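Local coordinates for Azi13 (Streptomyces sahachiroi, PDB 5HMB), which is a PaaI-family hotdog-fold thioesterase of azinomycin biosynthesis, probably hydrolysing an aromatic acyl thioester of the naphthoate type, at residues P86-L99 with W110-V122. Sequence-based numbering, arbitrary orientation.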
ATOM      1  N   PRO A  86     -15.253  -5.321 -11.675  1.00 50.17           N
ATOM      2  CA  PRO A  86     -16.481  -5.315 -10.873  1.00 46.54           C
ATOM      3  C   PRO A  86     -17.009  -6.732 -10.744  1.00 59.79           C
ATOM      4  O   PRO A  86     -17.059  -7.480 -11.724  1.00 69.19           O
ATOM      5  CB  PRO A  86     -17.442  -4.428 -11.680  1.00 58.09           C
ATOM      6  CG  PRO A  86     -16.628  -3.868 -12.821  1.00 57.75           C
ATOM      7  CD  PRO A  86     -15.475  -4.779 -13.025  1.00 55.57           C
ATOM      8  N   ALA A  87     -17.382  -7.105  -9.523  1.00 49.53           N
ATOM      9  CA  ALA A  87     -18.020  -8.383  -9.253  1.00 48.67           C
ATOM     10  C   ALA A  87     -19.488  -8.142  -8.935  1.00 50.16           C
ATOM     11  O   ALA A  87     -19.823  -7.223  -8.181  1.00 44.16           O
ATOM     12  CB  ALA A  87     -17.332  -9.114  -8.093  1.00 53.04           C
ATOM     13  N   THR A  88     -20.366  -8.943  -9.539  1.00 50.27           N
ATOM     14  CA  THR A  88     -21.804  -8.856  -9.300  1.00 48.13           C
ATOM     15  C   THR A  88     -22.339 -10.225  -8.925  1.00 54.35           C
ATOM     16  O   THR A  88     -21.621 -11.234  -8.959  1.00 51.76           O
ATOM     17  CB  THR A  88     -22.570  -8.374 -10.537  1.00 55.41           C
ATOM     18  OG1 THR A  88     -22.417  -9.354 -11.569  1.00 49.83           O
ATOM     19  CG2 THR A  88     -22.036  -7.057 -11.015  1.00 45.65           C
ATOM     20  N   VAL A  89     -23.636 -10.256  -8.609  1.00 51.08           N
ATOM     21  CA  VAL A  89     -24.306 -11.523  -8.349  1.00 50.65           C
ATOM     22  C   VAL A  89     -24.209 -12.438  -9.560  1.00 51.21           C
ATOM     23  O   VAL A  89     -24.074 -13.660  -9.423  1.00 50.43           O
ATOM     24  CB  VAL A  89     -25.766 -11.261  -7.945  1.00 52.83           C
ATOM     25  CG1 VAL A  89     -25.805 -10.498  -6.640  1.00 65.89           C
ATOM     26  CG2 VAL A  89     -26.464 -10.468  -9.018  1.00 70.26           C
ATOM     27  N   ALA A  90     -24.234 -11.863 -10.763  1.00 53.23           N
ATOM     28  CA  ALA A  90     -24.180 -12.664 -11.976  1.00 54.86           C
ATOM     29  C   ALA A  90     -22.860 -13.397 -12.121  1.00 58.64           C
ATOM     30  O   ALA A  90     -22.779 -14.356 -12.894  1.00 59.65           O
ATOM     31  CB  ALA A  90     -24.419 -11.777 -13.208  1.00 56.22           C
ATOM     32  N   ASP A  91     -21.826 -12.984 -11.391  1.00 57.13           N
ATOM     33  CA  ASP A  91     -20.505 -13.526 -11.666  1.00 54.03           C
ATOM     34  C   ASP A  91     -20.263 -14.873 -11.010  1.00 56.95           C
ATOM     35  O   ASP A  91     -19.236 -15.503 -11.289  1.00 60.11           O
ATOM     36  CB  ASP A  91     -19.443 -12.504 -11.265  1.00 56.53           C
ATOM     37  CG  ASP A  91     -19.451 -11.303 -12.191  1.00 63.66           C
ATOM     38  OD1 ASP A  91     -20.263 -10.381 -11.956  1.00 62.16           O
ATOM     39  OD2 ASP A  91     -18.699 -11.312 -13.191  1.00 77.23           O
ATOM     40  N   GLY A  92     -21.184 -15.344 -10.178  1.00 50.36           N
ATOM     41  CA  GLY A  92     -21.044 -16.678  -9.634  1.00 55.97           C
ATOM     42  C   GLY A  92     -20.055 -16.799  -8.494  1.00 57.93           C
ATOM     43  O   GLY A  92     -19.942 -15.887  -7.668  1.00 54.41           O
ATOM     44  N   ARG A  93     -19.340 -17.926  -8.446  1.00 55.56           N
ATOM     45  CA  ARG A  93     -18.544 -18.309  -7.286  1.00 56.59           C
ATOM     46  C   ARG A  93     -17.110 -17.801  -7.374  1.00 62.35           C
ATOM     47  O   ARG A  93     -16.371 -18.140  -8.305  1.00 55.42           O
ATOM     48  CB  ARG A  93     -18.517 -19.826  -7.125  1.00 54.44           C
ATOM     49  CG  ARG A  93     -17.464 -20.276  -6.124  1.00 61.03           C
ATOM     50  CD  ARG A  93     -17.198 -21.766  -6.181  1.00 66.82           C
ATOM     51  NE  ARG A  93     -18.252 -22.537  -5.528  1.00 74.63           N
ATOM     52  CZ  ARG A  93     -18.148 -23.829  -5.230  1.00 87.43           C
ATOM     53  NH1 ARG A  93     -17.032 -24.492  -5.521  1.00 90.15           N
ATOM     54  NH2 ARG A  93     -19.154 -24.460  -4.636  1.00 92.94           N
ATOM     55  N   LEU A  94     -16.702 -17.039  -6.368  1.00 56.06           N
ATOM     56  CA  LEU A  94     -15.349 -16.517  -6.268  1.00 49.69           C
ATOM     57  C   LEU A  94     -14.492 -17.452  -5.414  1.00 53.85           C
ATOM     58  O   LEU A  94     -14.979 -18.064  -4.461  1.00 53.02           O
ATOM     59  CB  LEU A  94     -15.388 -15.104  -5.674  1.00 41.17           C
ATOM     60  CG  LEU A  94     -16.438 -14.220  -6.346  1.00 54.58           C
ATOM     61  CD1 LEU A  94     -16.518 -12.852  -5.687  1.00 45.25           C
ATOM     62  CD2 LEU A  94     -16.146 -14.104  -7.848  1.00 44.00           C
ATOM     63  N   THR A  95     -13.215 -17.575  -5.781  1.00 47.44           N
ATOM     64  CA  THR A  95     -12.245 -18.386  -5.053  1.00 47.73           C
ATOM     65  C   THR A  95     -11.087 -17.503  -4.603  1.00 50.79           C
ATOM     66  O   THR A  95     -10.395 -16.916  -5.443  1.00 50.81           O
ATOM     67  CB  THR A  95     -11.707 -19.522  -5.927  1.00 49.85           C
ATOM     68  OG1 THR A  95     -12.792 -20.329  -6.392  1.00 52.22           O
ATOM     69  CG2 THR A  95     -10.744 -20.383  -5.131  1.00 49.10           C
ATOM     70  N   SER A  96     -10.851 -17.434  -3.291  1.00 41.92           N
ATOM     71  CA  SER A  96      -9.775 -16.616  -2.733  1.00 42.45           C
ATOM     72  C   SER A  96      -8.667 -17.492  -2.176  1.00 45.48           C
ATOM     73  O   SER A  96      -8.908 -18.330  -1.296  1.00 46.96           O
ATOM     74  CB  SER A  96     -10.304 -15.684  -1.650  1.00 41.57           C
ATOM     75  OG  SER A  96     -11.289 -14.834  -2.207  1.00 42.29           O
ATOM     76  N   THR A  97      -7.446 -17.265  -2.649  1.00 45.16           N
ATOM     77  CA  THR A  97      -6.300 -18.093  -2.290  1.00 42.41           C
ATOM     78  C   THR A  97      -5.211 -17.223  -1.686  1.00 49.86           C
ATOM     79  O   THR A  97      -4.737 -16.279  -2.330  1.00 47.68           O
ATOM     80  CB  THR A  97      -5.778 -18.830  -3.517  1.00 46.33           C
ATOM     81  OG1 THR A  97      -6.839 -19.631  -4.045  1.00 48.92           O
ATOM     82  CG2 THR A  97      -4.594 -19.699  -3.157  1.00 45.90           C
ATOM     83  N   ALA A  98      -4.824 -17.538  -0.454  1.00 39.16           N
ATOM     84  CA  ALA A  98      -3.755 -16.845   0.244  1.00 33.89           C
ATOM     85  C   ALA A  98      -2.462 -17.631   0.100  1.00 45.27           C
ATOM     86  O   ALA A  98      -2.410 -18.821   0.445  1.00 46.73           O
ATOM     87  CB  ALA A  98      -4.108 -16.671   1.725  1.00 47.99           C
ATOM     88  N   LEU A  99      -1.420 -16.964  -0.393  1.00 39.18           N
ATOM     89  CA  LEU A  99      -0.118 -17.598  -0.506  1.00 38.04           C
ATOM     90  C   LEU A  99       0.920 -16.823   0.281  1.00 45.34           C
ATOM     91  O   LEU A  99       0.854 -15.591   0.364  1.00 43.27           O
ATOM     92  CB  LEU A  99       0.340 -17.702  -1.958  1.00 45.78           C
ATOM     93  CG  LEU A  99      -0.542 -18.611  -2.802  1.00 58.31           C
ATOM     94  CD1 LEU A  99      -0.069 -18.604  -4.260  1.00 53.14           C
ATOM     95  CD2 LEU A  99      -0.538 -20.015  -2.198  1.00 56.37           C
ATOM     96  N   TRP A 110       1.175 -12.201   3.575  1.00 34.79           N
ATOM     97  CA  TRP A 110       0.499 -13.128   2.683  1.00 30.56           C
ATOM     98  C   TRP A 110      -0.107 -12.355   1.517  1.00 43.66           C
ATOM     99  O   TRP A 110      -0.457 -11.183   1.654  1.00 36.88           O
ATOM    100  CB  TRP A 110      -0.604 -13.907   3.409  1.00 38.33           C
ATOM    101  CG  TRP A 110      -0.049 -14.885   4.372  1.00 36.92           C
ATOM    102  CD1 TRP A 110       0.549 -14.611   5.573  1.00 42.60           C
ATOM    103  CD2 TRP A 110      -0.003 -16.307   4.211  1.00 40.13           C
ATOM    104  NE1 TRP A 110       0.954 -15.786   6.175  1.00 44.20           N
ATOM    105  CE2 TRP A 110       0.629 -16.838   5.355  1.00 43.26           C
ATOM    106  CE3 TRP A 110      -0.436 -17.185   3.207  1.00 41.51           C
ATOM    107  CZ2 TRP A 110       0.838 -18.213   5.526  1.00 47.79           C
ATOM    108  CZ3 TRP A 110      -0.230 -18.546   3.377  1.00 51.65           C
ATOM    109  CH2 TRP A 110       0.403 -19.046   4.527  1.00 50.85           C
ATOM    110  N   SER A 111      -0.231 -13.027   0.373  1.00 40.15           N
ATOM    111  CA  SER A 111      -0.835 -12.472  -0.834  1.00 41.05           C
ATOM    112  C   SER A 111      -2.085 -13.274  -1.164  1.00 41.25           C
ATOM    113  O   SER A 111      -2.029 -14.503  -1.274  1.00 41.54           O
ATOM    114  CB  SER A 111       0.153 -12.512  -2.003  1.00 39.11           C
ATOM    115  OG  SER A 111      -0.469 -12.140  -3.215  1.00 46.89           O
ATOM    116  N   VAL A 112      -3.211 -12.590  -1.308  1.00 36.59           N
ATOM    117  CA  VAL A 112      -4.496 -13.239  -1.518  1.00 40.19           C
ATOM    118  C   VAL A 112      -5.033 -12.794  -2.867  1.00 44.82           C
ATOM    119  O   VAL A 112      -5.218 -11.589  -3.099  1.00 44.89           O
ATOM    120  CB  VAL A 112      -5.494 -12.904  -0.402  1.00 41.88           C
ATOM    121  CG1 VAL A 112      -6.780 -13.648  -0.612  1.00 36.80           C
ATOM    122  CG2 VAL A 112      -4.900 -13.223   0.955  1.00 40.35           C
ATOM    123  N   GLU A 113      -5.286 -13.752  -3.752  1.00 39.39           N
ATOM    124  CA  GLU A 113      -5.936 -13.476  -5.034  1.00 40.88           C
ATOM    125  C   GLU A 113      -7.363 -14.006  -5.014  1.00 36.92           C
ATOM    126  O   GLU A 113      -7.610 -15.139  -4.582  1.00 44.61           O
ATOM    127  CB  GLU A 113      -5.174 -14.100  -6.207  1.00 43.32           C
ATOM    128  CG  GLU A 113      -3.751 -13.599  -6.361  1.00 49.83           C
ATOM    129  CD  GLU A 113      -3.055 -14.221  -7.544  1.00 50.91           C
ATOM    130  OE1 GLU A 113      -3.713 -15.002  -8.261  1.00 49.07           O
ATOM    131  OE2 GLU A 113      -1.855 -13.940  -7.747  1.00 58.32           O
ATOM    132  N   THR A 114      -8.297 -13.179  -5.462  1.00 35.98           N
ATOM    133  CA  THR A 114      -9.692 -13.558  -5.605  1.00 38.18           C
ATOM    134  C   THR A 114     -10.003 -13.651  -7.092  1.00 49.94           C
ATOM    135  O   THR A 114      -9.897 -12.643  -7.804  1.00 45.37           O
ATOM    136  CB  THR A 114     -10.602 -12.526  -4.944  1.00 41.91           C
ATOM    137  OG1 THR A 114     -10.373 -12.505  -3.531  1.00 47.28           O
ATOM    138  CG2 THR A 114     -12.055 -12.846  -5.220  1.00 42.33           C
ATOM    139  N   VAL A 115     -10.397 -14.846  -7.559  1.00 49.85           N
ATOM    140  CA  VAL A 115     -10.666 -15.085  -8.981  1.00 50.84           C
ATOM    141  C   VAL A 115     -12.098 -15.579  -9.188  1.00 48.72           C
ATOM    142  O   VAL A 115     -12.737 -16.132  -8.285  1.00 51.94           O
ATOM    143  CB  VAL A 115      -9.677 -16.095  -9.598  1.00 52.97           C
ATOM    144  CG1 VAL A 115      -8.243 -15.646  -9.395  1.00 43.29           C
ATOM    145  CG2 VAL A 115      -9.885 -17.464  -8.986  1.00 53.97           C
ATOM    146  N   ASP A 116     -12.590 -15.413 -10.415  1.00 54.40           N
ATOM    147  CA  ASP A 116     -13.882 -15.985 -10.769  1.00 57.20           C
ATOM    148  C   ASP A 116     -13.699 -17.378 -11.373  1.00 52.78           C
ATOM    149  O   ASP A 116     -12.593 -17.928 -11.416  1.00 50.62           O
ATOM    150  CB  ASP A 116     -14.670 -15.056 -11.701  1.00 59.54           C
ATOM    151  CG  ASP A 116     -14.005 -14.829 -13.070  1.00 58.62           C
ATOM    152  OD1 ASP A 116     -13.120 -15.600 -13.515  1.00 57.12           O
ATOM    153  OD2 ASP A 116     -14.409 -13.845 -13.719  1.00 62.27           O
ATOM    154  N   ALA A 117     -14.811 -17.961 -11.831  1.00 48.69           N
ATOM    155  CA  ALA A 117     -14.787 -19.314 -12.388  1.00 68.90           C
ATOM    156  C   ALA A 117     -13.818 -19.445 -13.563  1.00 64.72           C
ATOM    157  O   ALA A 117     -13.219 -20.511 -13.765  1.00 60.19           O
ATOM    158  CB  ALA A 117     -16.194 -19.719 -12.831  1.00 55.39           C
ATOM    159  N   ALA A 118     -13.648 -18.381 -14.345  1.00 67.06           N
ATOM    160  CA  ALA A 118     -12.785 -18.411 -15.518  1.00 68.57           C
ATOM    161  C   ALA A 118     -11.304 -18.212 -15.194  1.00 72.48           C
ATOM    162  O   ALA A 118     -10.467 -18.340 -16.095  1.00 72.49           O
ATOM    163  CB  ALA A 118     -13.241 -17.341 -16.518  1.00 53.55           C
ATOM    164  N   GLY A 119     -10.954 -17.911 -13.946  1.00 71.89           N
ATOM    165  CA  GLY A 119      -9.595 -17.524 -13.621  1.00 56.43           C
ATOM    166  C   GLY A 119      -9.319 -16.044 -13.771  1.00 55.17           C
ATOM    167  O   GLY A 119      -8.168 -15.627 -13.603  1.00 65.40           O
ATOM    168  N   ARG A 120     -10.336 -15.242 -14.092  1.00 48.59           N
ATOM    169  CA  ARG A 120     -10.193 -13.789 -14.113  1.00 57.76           C
ATOM    170  C   ARG A 120      -9.911 -13.266 -12.707  1.00 61.21           C
ATOM    171  O   ARG A 120     -10.702 -13.492 -11.788  1.00 49.38           O
ATOM    172  CB  ARG A 120     -11.466 -13.150 -14.654  1.00 48.68           C
ATOM    173  CG  ARG A 120     -11.455 -11.620 -14.674  1.00 76.41           C
ATOM    174  CD  ARG A 120     -12.837 -11.025 -14.980  1.00 77.41           C
ATOM    175  NE  ARG A 120     -13.740 -11.132 -13.830  1.00 83.05           N
ATOM    176  CZ  ARG A 120     -14.877 -10.450 -13.697  1.00 91.46           C
ATOM    177  NH1 ARG A 120     -15.263  -9.596 -14.643  1.00101.87           N
ATOM    178  NH2 ARG A 120     -15.628 -10.618 -12.612  1.00 70.57           N
ATOM    179  N   LEU A 121      -8.797 -12.553 -12.545  1.00 54.13           N
ATOM    180  CA  LEU A 121      -8.456 -11.960 -11.254  1.00 46.72           C
ATOM    181  C   LEU A 121      -9.363 -10.765 -10.989  1.00 42.91           C
ATOM    182  O   LEU A 121      -9.281  -9.747 -11.681  1.00 43.26           O
ATOM    183  CB  LEU A 121      -6.982 -11.564 -11.234  1.00 41.73           C
ATOM    184  CG  LEU A 121      -6.462 -10.994  -9.918  1.00 42.68           C
ATOM    185  CD1 LEU A 121      -6.572 -12.001  -8.792  1.00 48.89           C
ATOM    186  CD2 LEU A 121      -5.024 -10.542 -10.091  1.00 48.43           C
ATOM    187  N   VAL A 122     -10.228 -10.888  -9.985  1.00 40.24           N
ATOM    188  CA  VAL A 122     -11.168  -9.836  -9.606  1.00 38.72           C
ATOM    189  C   VAL A 122     -10.569  -8.880  -8.576  1.00 43.93           C
ATOM    190  O   VAL A 122     -10.843  -7.679  -8.596  1.00 40.56           O
ATOM    191  CB  VAL A 122     -12.459 -10.490  -9.072  1.00 53.90           C
ATOM    192  CG1 VAL A 122     -13.459  -9.434  -8.597  1.00 37.40           C
ATOM    193  CG2 VAL A 122     -13.068 -11.387 -10.144  1.00 56.52           C
TER
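Two neighbouring antiparallel strands of the hotdog sheet, 93-99 and 110-115, meet here, and a salt-bridge network ties the loops at one end. Six backbone hydrogen bonds join the strands through the pairs Thr95-Val115, Thr97-Glu113 and Leu99-Ser111. The bond from Leu99 N to Ser111 O measures 2.7 Å.

Ser96, Ala98, Val112 and Thr114 lie on the buried face. Ser96 OG and Thr114 OG1 share a hydrogen bond of 2.8 Å, in which either may be the donor. Both hydroxyls sit anti to their own carbonyl carbon (chi1 -60° and -65°), which brings them together across a non-hydrogen-bonded pair. Ser96 OG also bonds Trp34 NE1 on strand 29-35, so its buried oxygen has two partners. Next along this face, Val112 CG2 packs on Ala98 CB at 3.6 Å. Helix 49-68 covers Ser96, Ala98 and Val112 through Val55, Val59 and Ala60, while Thr114 rests on Trp34. At the far end the Trp110 ring brings an edge to Ala98 O, with CZ3 at 3.7 Å, while its NE1 bonds Gln108.

At the loop end Arg120 links two acids. Its NH2 reaches Asp91 OD2 at 3.2 Å, with the guanidinium and carboxylate planes 21° apart. Its NE holds Asp116 OD2 at 2.8 Å. A bend at chi3 turns the guanidinium so that NE faces one acid and NH2 the other. The positive charge would partly offset repulsion between them. Nearby, Ala87 CB touches Val122 CG1 at 3.9 Å.

A curved antiparallel sheet packed against one long central helix is the hallmark of the hotdog fold.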